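Putative exported protein (Bordetella pertussis Tohama I, PDB 2PFY) binds pyroglutamic acid as an extracytoplasmic solute receptor of the DctP family and probably delivers it to a tripartite ATP-independent periplasmic transporter. Local coordinates at residues Ala135-Thr140 and Ile177-Thr182; Ser148-Ala153 and Pro160-Thr165. One frame throughout, in Å; residues are numbered along the deposited sequence.

Contact 1: Ala135-Thr140 and Ile177-Thr182; sequences ADLKGT and IDAMLT. With PCA (pyroglutamic acid), chain E.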
ATOM      1  N   ALA A 135       9.491 -24.191  -2.393  1.00 30.32           N
ATOM      2  CA  ALA A 135       9.067 -25.383  -3.126  1.00 30.21           C
ATOM      3  C   ALA A 135       7.570 -25.667  -2.991  1.00 30.43           C
ATOM      4  O   ALA A 135       6.939 -26.165  -3.924  1.00 30.53           O
ATOM      5  CB  ALA A 135       9.903 -26.637  -2.686  1.00 29.76           C
ATOM      6  N   ASP A 136       7.013 -25.356  -1.821  1.00 30.64           N
ATOM      7  CA  ASP A 136       5.592 -25.567  -1.545  1.00 31.41           C
ATOM      8  C   ASP A 136       4.701 -24.681  -2.446  1.00 31.76           C
ATOM      9  O   ASP A 136       3.536 -25.027  -2.738  1.00 32.54           O
ATOM     10  CB  ASP A 136       5.314 -25.369  -0.029  1.00 31.35           C
ATOM     11  CG  ASP A 136       5.915 -26.478   0.809  1.00 32.35           C
ATOM     12  OD1 ASP A 136       5.936 -27.634   0.302  1.00 34.91           O
ATOM     13  OD2 ASP A 136       6.368 -26.220   1.953  1.00 31.22           O
ATOM     14  N   LEU A 137       5.290 -23.597  -2.941  1.00 31.36           N
ATOM     15  CA  LEU A 137       4.579 -22.630  -3.761  1.00 32.93           C
ATOM     16  C   LEU A 137       4.908 -22.728  -5.262  1.00 33.03           C
ATOM     17  O   LEU A 137       4.427 -21.938  -6.072  1.00 33.26           O
ATOM     18  CB  LEU A 137       4.800 -21.208  -3.197  1.00 32.61           C
ATOM     19  CG  LEU A 137       4.155 -20.974  -1.823  1.00 32.34           C
ATOM     20  CD1 LEU A 137       4.761 -19.726  -1.145  1.00 33.74           C
ATOM     21  CD2 LEU A 137       2.621 -20.860  -1.932  1.00 32.66           C
ATOM     22  N   LYS A 138       5.697 -23.737  -5.638  1.00 33.39           N
ATOM     23  CA  LYS A 138       6.114 -23.891  -7.027  1.00 33.46           C
ATOM     24  C   LYS A 138       4.896 -24.164  -7.892  1.00 33.74           C
ATOM     25  O   LYS A 138       4.138 -25.106  -7.625  1.00 34.51           O
ATOM     26  CB  LYS A 138       7.151 -25.036  -7.173  1.00 33.55           C
ATOM     27  CG  LYS A 138       7.574 -25.259  -8.607  1.00 34.06           C
ATOM     28  CD  LYS A 138       8.542 -24.207  -9.081  1.00 35.50           C
ATOM     29  CE  LYS A 138       8.847 -24.454 -10.532  1.00 37.12           C
ATOM     30  NZ  LYS A 138       9.503 -23.299 -11.114  1.00 36.66           N
ATOM     31  N   GLY A 139       4.691 -23.322  -8.909  1.00 33.28           N
ATOM     32  CA  GLY A 139       3.543 -23.450  -9.796  1.00 33.05           C
ATOM     33  C   GLY A 139       2.196 -23.037  -9.204  1.00 33.19           C
ATOM     34  O   GLY A 139       1.167 -23.131  -9.878  1.00 33.32           O
ATOM     35  N   THR A 140       2.196 -22.596  -7.946  1.00 32.65           N
ATOM     36  CA  THR A 140       0.991 -22.083  -7.294  1.00 32.90           C
ATOM     37  C   THR A 140       0.537 -20.773  -7.956  1.00 31.50           C
ATOM     38  O   THR A 140       1.364 -19.907  -8.250  1.00 31.86           O
ATOM     39  CB  THR A 140       1.227 -21.917  -5.754  1.00 32.90           C
ATOM     40  OG1 THR A 140       1.376 -23.222  -5.165  1.00 36.67           O
ATOM     41  CG2 THR A 140       0.054 -21.237  -5.068  1.00 33.77           C
ATOM     42  N   ILE A 177      -6.904 -17.852  -7.970  1.00 27.58           N
ATOM     43  CA  ILE A 177      -5.721 -17.787  -7.128  1.00 26.42           C
ATOM     44  C   ILE A 177      -5.865 -18.794  -5.987  1.00 26.65           C
ATOM     45  O   ILE A 177      -6.969 -19.111  -5.570  1.00 26.26           O
ATOM     46  CB  ILE A 177      -5.425 -16.349  -6.588  1.00 26.93           C
ATOM     47  CG1 ILE A 177      -6.623 -15.799  -5.791  1.00 26.48           C
ATOM     48  CG2 ILE A 177      -4.961 -15.412  -7.755  1.00 25.10           C
ATOM     49  CD1 ILE A 177      -6.364 -14.450  -5.044  1.00 26.07           C
ATOM     50  N   ASP A 178      -4.737 -19.264  -5.465  1.00 27.58           N
ATOM     51  CA  ASP A 178      -4.766 -20.251  -4.382  1.00 28.41           C
ATOM     52  C   ASP A 178      -3.983 -19.804  -3.151  1.00 27.72           C
ATOM     53  O   ASP A 178      -4.069 -20.457  -2.109  1.00 28.85           O
ATOM     54  CB  ASP A 178      -4.200 -21.584  -4.867  1.00 29.07           C
ATOM     55  CG  ASP A 178      -5.092 -22.277  -5.889  1.00 32.51           C
ATOM     56  OD1 ASP A 178      -6.227 -22.666  -5.574  1.00 35.52           O
ATOM     57  OD2 ASP A 178      -4.634 -22.451  -7.026  1.00 39.41           O
ATOM     58  N   ALA A 179      -3.221 -18.714  -3.274  1.00 26.64           N
ATOM     59  CA  ALA A 179      -2.379 -18.170  -2.192  1.00 26.15           C
ATOM     60  C   ALA A 179      -2.146 -16.662  -2.405  1.00 25.56           C
ATOM     61  O   ALA A 179      -2.273 -16.151  -3.521  1.00 25.74           O
ATOM     62  CB  ALA A 179      -1.004 -18.903  -2.128  1.00 25.71           C
HETATM   63  N   MSE A 180      -1.792 -15.938  -1.355  1.00 24.71           N
HETATM   64  CA  MSE A 180      -1.536 -14.506  -1.573  1.00 24.95           C
HETATM   65  C   MSE A 180      -0.586 -13.960  -0.534  1.00 23.52           C
HETATM   66  O   MSE A 180      -0.226 -14.648   0.457  1.00 22.13           O
HETATM   67  CB  MSE A 180      -2.871 -13.736  -1.584  1.00 22.62           C
HETATM   68  CG  MSE A 180      -3.631 -13.835  -0.299  1.00 23.49           C
HETATM   69 SE   MSE A 180      -5.053 -12.530  -0.290  1.00 33.68          SE
HETATM   70  CE  MSE A 180      -5.822 -12.926   1.575  1.00 23.06           C
ATOM     71  N   LEU A 181      -0.180 -12.717  -0.763  1.00 22.37           N
ATOM     72  CA  LEU A 181       0.684 -12.015   0.146  1.00 21.61           C
ATOM     73  C   LEU A 181       0.028 -10.674   0.371  1.00 21.37           C
ATOM     74  O   LEU A 181      -0.265  -9.948  -0.600  1.00 21.29           O
ATOM     75  CB  LEU A 181       2.080 -11.810  -0.453  1.00 20.98           C
ATOM     76  CG  LEU A 181       3.013 -10.899   0.375  1.00 23.51           C
ATOM     77  CD1 LEU A 181       4.417 -11.487   0.612  1.00 25.99           C
ATOM     78  CD2 LEU A 181       3.137  -9.520  -0.297  1.00 25.35           C
ATOM     79  N   THR A 182      -0.244 -10.371   1.638  1.00 20.84           N
ATOM     80  CA  THR A 182      -0.937  -9.126   2.007  1.00 19.10           C
ATOM     81  C   THR A 182      -0.905  -8.993   3.518  1.00 19.06           C
ATOM     82  O   THR A 182      -0.519  -9.952   4.213  1.00 19.82           O
ATOM     83  CB  THR A 182      -2.405  -9.035   1.427  1.00 18.74           C
ATOM     84  OG1 THR A 182      -2.902  -7.697   1.576  1.00 19.20           O
ATOM     85  CG2 THR A 182      -3.416 -10.041   2.090  1.00 17.36           C
TER
HETATM   86  N   PCA E 302      -3.310  -4.726   1.222  1.00 22.63           N
HETATM   87  CA  PCA E 302      -3.263  -4.230  -0.174  1.00 23.48           C
HETATM   88  CB  PCA E 302      -1.856  -3.803  -0.511  1.00 22.44           C
HETATM   89  CG  PCA E 302      -1.021  -4.125   0.693  1.00 23.29           C
HETATM   90  CD  PCA E 302      -1.977  -4.652   1.710  1.00 20.74           C
HETATM   91  OE  PCA E 302      -1.667  -4.943   2.861  1.00 22.48           O
HETATM   92  C   PCA E 302      -3.725  -5.311  -1.131  1.00 24.18           C
HETATM   93  O   PCA E 302      -4.012  -5.099  -2.315  1.00 24.73           O
HETATM   94  OXT PCA E 302      -3.818  -6.448  -0.708  1.00 25.49           O

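Contact 2: Ser148-Ala153 and Pro160-Thr165; sequences STSHMA and PTTVQT. With PCA (pyroglutamic acid), chain E.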
ATOM      1  N   SER A 148       5.875  -4.806  -8.503  1.00 28.11           N
ATOM      2  CA  SER A 148       6.833  -5.407  -7.563  1.00 28.02           C
ATOM      3  C   SER A 148       6.408  -6.793  -7.065  1.00 28.21           C
ATOM      4  O   SER A 148       7.213  -7.746  -7.105  1.00 28.40           O
ATOM      5  CB  SER A 148       7.115  -4.478  -6.378  1.00 27.94           C
ATOM      6  OG  SER A 148       8.122  -5.045  -5.550  1.00 29.20           O
ATOM      7  N   THR A 149       5.167  -6.932  -6.600  1.00 26.78           N
ATOM      8  CA  THR A 149       4.719  -8.242  -6.148  1.00 26.90           C
ATOM      9  C   THR A 149       4.582  -9.292  -7.266  1.00 27.63           C
ATOM     10  O   THR A 149       4.721 -10.490  -7.000  1.00 26.52           O
ATOM     11  CB  THR A 149       3.406  -8.172  -5.289  1.00 26.77           C
ATOM     12  OG1 THR A 149       2.366  -7.519  -6.029  1.00 24.43           O
ATOM     13  CG2 THR A 149       3.661  -7.452  -3.945  1.00 22.91           C
ATOM     14  N   SER A 150       4.290  -8.856  -8.493  1.00 28.39           N
ATOM     15  CA  SER A 150       4.337  -9.750  -9.665  1.00 30.42           C
ATOM     16  C   SER A 150       5.737 -10.327  -9.892  1.00 31.87           C
ATOM     17  O   SER A 150       5.899 -11.546 -10.045  1.00 32.82           O
ATOM     18  CB  SER A 150       3.908  -9.012 -10.933  1.00 30.69           C
ATOM     19  OG  SER A 150       2.521  -9.096 -11.121  1.00 32.40           O
ATOM     20  N   HIS A 151       6.728  -9.438  -9.903  1.00 32.38           N
ATOM     21  CA  HIS A 151       8.122  -9.817  -9.999  1.00 34.36           C
ATOM     22  C   HIS A 151       8.551 -10.730  -8.828  1.00 34.62           C
ATOM     23  O   HIS A 151       9.192 -11.769  -9.035  1.00 35.08           O
ATOM     24  CB  HIS A 151       8.992  -8.560 -10.060  1.00 34.72           C
ATOM     25  CG  HIS A 151      10.442  -8.844 -10.316  1.00 38.27           C
ATOM     26  ND1 HIS A 151      11.458  -8.146  -9.696  1.00 42.77           N
ATOM     27  CD2 HIS A 151      11.045  -9.754 -11.117  1.00 39.65           C
ATOM     28  CE1 HIS A 151      12.625  -8.612 -10.108  1.00 42.46           C
ATOM     29  NE2 HIS A 151      12.401  -9.585 -10.975  1.00 41.70           N
HETATM   30  N   MSE A 152       8.175 -10.357  -7.607  1.00 34.37           N
HETATM   31  CA  MSE A 152       8.497 -11.154  -6.434  1.00 35.63           C
HETATM   32  C   MSE A 152       7.943 -12.580  -6.537  1.00 33.86           C
HETATM   33  O   MSE A 152       8.656 -13.551  -6.231  1.00 33.44           O
HETATM   34  CB  MSE A 152       7.992 -10.464  -5.170  1.00 34.74           C
HETATM   35  CG  MSE A 152       8.299 -11.211  -3.873  1.00 35.63           C
HETATM   36 SE   MSE A 152       7.118 -10.508  -2.501  1.00 43.88          SE
HETATM   37  CE  MSE A 152       5.412 -11.370  -3.193  1.00 37.96           C
ATOM     38  N   ALA A 153       6.685 -12.702  -6.959  1.00 32.86           N
ATOM     39  CA  ALA A 153       6.018 -13.987  -7.075  1.00 33.43           C
ATOM     40  C   ALA A 153       6.706 -14.888  -8.098  1.00 33.67           C
ATOM     41  O   ALA A 153       6.822 -16.085  -7.870  1.00 34.27           O
ATOM     42  CB  ALA A 153       4.548 -13.810  -7.439  1.00 33.02           C
ATOM     43  N   PRO A 160       2.424 -15.661 -10.970  1.00 32.83           N
ATOM     44  CA  PRO A 160       1.753 -14.437 -10.532  1.00 33.15           C
ATOM     45  C   PRO A 160       0.459 -14.196 -11.286  1.00 33.25           C
ATOM     46  O   PRO A 160       0.374 -14.429 -12.493  1.00 32.90           O
ATOM     47  CB  PRO A 160       2.782 -13.337 -10.768  1.00 33.33           C
ATOM     48  CG  PRO A 160       3.939 -13.973 -11.473  1.00 33.95           C
ATOM     49  CD  PRO A 160       3.721 -15.423 -11.614  1.00 33.09           C
ATOM     50  N   THR A 161      -0.562 -13.776 -10.548  1.00 32.55           N
ATOM     51  CA  THR A 161      -1.860 -13.505 -11.102  1.00 32.44           C
ATOM     52  C   THR A 161      -2.333 -12.203 -10.423  1.00 30.79           C
ATOM     53  O   THR A 161      -2.549 -12.161  -9.200  1.00 29.34           O
ATOM     54  CB  THR A 161      -2.823 -14.703 -10.851  1.00 33.10           C
ATOM     55  OG1 THR A 161      -2.127 -15.964 -11.102  1.00 39.34           O
ATOM     56  CG2 THR A 161      -4.009 -14.604 -11.748  1.00 34.54           C
ATOM     57  N   THR A 162      -2.432 -11.138 -11.210  1.00 29.04           N
ATOM     58  CA  THR A 162      -2.798  -9.814 -10.683  1.00 27.93           C
ATOM     59  C   THR A 162      -4.267  -9.802 -10.308  1.00 26.20           C
ATOM     60  O   THR A 162      -5.132 -10.067 -11.147  1.00 25.83           O
ATOM     61  CB  THR A 162      -2.492  -8.684 -11.709  1.00 28.09           C
ATOM     62  OG1 THR A 162      -1.091  -8.660 -11.950  1.00 30.50           O
ATOM     63  CG2 THR A 162      -2.922  -7.291 -11.175  1.00 28.12           C
ATOM     64  N   VAL A 163      -4.557  -9.514  -9.043  1.00 24.11           N
ATOM     65  CA  VAL A 163      -5.948  -9.399  -8.608  1.00 22.90           C
ATOM     66  C   VAL A 163      -6.026  -8.193  -7.685  1.00 23.00           C
ATOM     67  O   VAL A 163      -5.270  -8.106  -6.715  1.00 22.71           O
ATOM     68  CB  VAL A 163      -6.456 -10.679  -7.865  1.00 22.75           C
ATOM     69  CG1 VAL A 163      -7.911 -10.508  -7.431  1.00 22.09           C
ATOM     70  CG2 VAL A 163      -6.346 -11.935  -8.758  1.00 23.56           C
ATOM     71  N   GLN A 164      -6.921  -7.256  -7.994  1.00 22.51           N
ATOM     72  CA  GLN A 164      -7.017  -6.054  -7.183  1.00 22.79           C
ATOM     73  C   GLN A 164      -7.793  -6.430  -5.926  1.00 22.36           C
ATOM     74  O   GLN A 164      -8.547  -7.422  -5.936  1.00 22.51           O
ATOM     75  CB  GLN A 164      -7.700  -4.913  -7.966  1.00 23.97           C
ATOM     76  CG  GLN A 164      -6.909  -4.398  -9.228  1.00 24.19           C
ATOM     77  CD  GLN A 164      -5.474  -4.027  -8.928  1.00 28.81           C
ATOM     78  OE1 GLN A 164      -5.153  -3.559  -7.823  1.00 30.26           O
ATOM     79  NE2 GLN A 164      -4.586  -4.234  -9.911  1.00 28.07           N
ATOM     80  N   THR A 165      -7.664  -5.630  -4.870  1.00 21.92           N
ATOM     81  CA  THR A 165      -8.154  -6.032  -3.546  1.00 21.56           C
ATOM     82  C   THR A 165      -9.644  -6.462  -3.457  1.00 21.79           C
ATOM     83  O   THR A 165      -9.959  -7.487  -2.820  1.00 21.07           O
ATOM     84  CB  THR A 165      -7.780  -5.010  -2.434  1.00 22.18           C
ATOM     85  OG1 THR A 165      -6.624  -4.226  -2.842  1.00 22.93           O
ATOM     86  CG2 THR A 165      -7.456  -5.764  -1.098  1.00 21.93           C
TER
HETATM   87  N   PCA E 302      -3.310  -4.726   1.222  1.00 22.63           N
HETATM   88  CA  PCA E 302      -3.263  -4.230  -0.174  1.00 23.48           C
HETATM   89  CB  PCA E 302      -1.856  -3.803  -0.511  1.00 22.44           C
HETATM   90  CG  PCA E 302      -1.021  -4.125   0.693  1.00 23.29           C
HETATM   91  CD  PCA E 302      -1.977  -4.652   1.710  1.00 20.74           C
HETATM   92  OE  PCA E 302      -1.667  -4.943   2.861  1.00 22.48           O
HETATM   93  C   PCA E 302      -3.725  -5.311  -1.131  1.00 24.18           C
HETATM   94  O   PCA E 302      -4.012  -5.099  -2.315  1.00 24.73           O
HETATM   95  OXT PCA E 302      -3.818  -6.448  -0.708  1.00 25.49           O
HETATM   96  O   HOH W   1       0.516  -7.170 -10.321  1.00 44.58           O

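Contact 1: Ala135-Thr140 and Ile177-Thr182
Ala179 is the point on which two methyl groups of the 135-140 loop converge. Its CB lies 3.9 Å from Thr140 CG2 and 4.1 Å from Leu137 CD2, and these three carbons form the tight part of the contact. Thr140 can offer its methyl because CG2 stands anti to the backbone N, while OG1, anti to the carbonyl carbon at chi1 -68°, stays off the Ala179 methyl. Leu137 and Thr140 are the ends of a type II turn, closed by the bond from Thr140 N to Leu137 O (3.0 Å); Gly139 takes the positive phi (73°) at its third position. The turn thus brings both side chains to one neighbour, and Leu137 also packs on Met156.

Toward Asp178 the packing thins: Thr140 CG2 reaches only its CB, at 4.3 Å, and carboxylate oxygen OD1 forms a long, weak ion pair with Lys128. Lys138 and Gly139, at the corner of the turn, lie on the exposed side. Strand 141-144, which continues from Thr140, is bonded through its backbone to Asp178 and Ala179.

At the far end of 177-182, Thr182 OG1 donates a 2.8 Å hydrogen bond to OXT of pyroglutamic acid. The chemistry divides accordingly: direct contact between the segments is apolar and modest, whereas polar recognition is left to the end of the strand that enters the pocket.

Contact 2: Ser148-Ala153 and Pro160-Thr165
Pro160 leans on helix 147-155 through ring atoms CB and CG, and following the side chain outward gives the main course of the contact. Its CB meets the methyl of Ala153 at 3.8 Å and has the carbonyl oxygen of Ser150 just as close. One atom further, CG is 3.4 Å from Ser150 O, a van der Waals approach to the helix backbone, while still 4.1 Å from Ala153 CB. The ring therefore covers a patch made of one residue's carbonyl and the methyl three positions later, neighbours on one face of the helix.

Two residues along the strand the contact turns polar. Ser150 OG and Thr162 OG1 are 3.7 Å apart, too far for a direct bond, and a water joins them, 2.9 Å from Ser150 OG and 2.7 Å from Thr162 OG1. Thr162 takes part through its hydroxyl because OG1 sits beside the backbone N (chi1 -62°), with its methyl in the position anti to that N. Ser150 OG also makes a weak hydrogen bond to Ser146 O.

Helix and strand run nearly antiparallel, at 160° with axes 8.0 Å apart, as befits the second half of a beta-alpha-beta unit begun by strand 141-144. Beyond the strand, Thr165 OG1 donates to carboxylate oxygen O of pyroglutamic acid over 2.8 Å and is itself bonded to Gln10 NE2, which probably helps to fix the hydroxyl's direction. Apolar contact at Pro160 and a water bridge at Thr162 thus join the strand to its helix, while the chain beyond supplies a polar group to the ligand.

Contact 2 is nested within the chain loop closed by contact 1, and their centres are about 11 Å apart. Strand 141-144 follows directly on residues 135-140 and opens the beta-alpha-beta unit whose helix and second strand make contact 2; after helix 168-173 the chain returns as 177-182, whose strand 180-182 is an outermost strand of the four-stranded sheet. The contacts also touch: Ile177 CG2 packs on Thr161 CB at 3.8 Å, and Leu181 CD1 meets Met152 CE at 3.9 Å. Both lead to pyroglutamic acid, contact 1 through Thr182 and contact 2 through Thr165, so two threonines 17 residues apart in the chain bind separate oxygens of one carboxylate; Arg143 and Arg48 also hydrogen-bond the ligand.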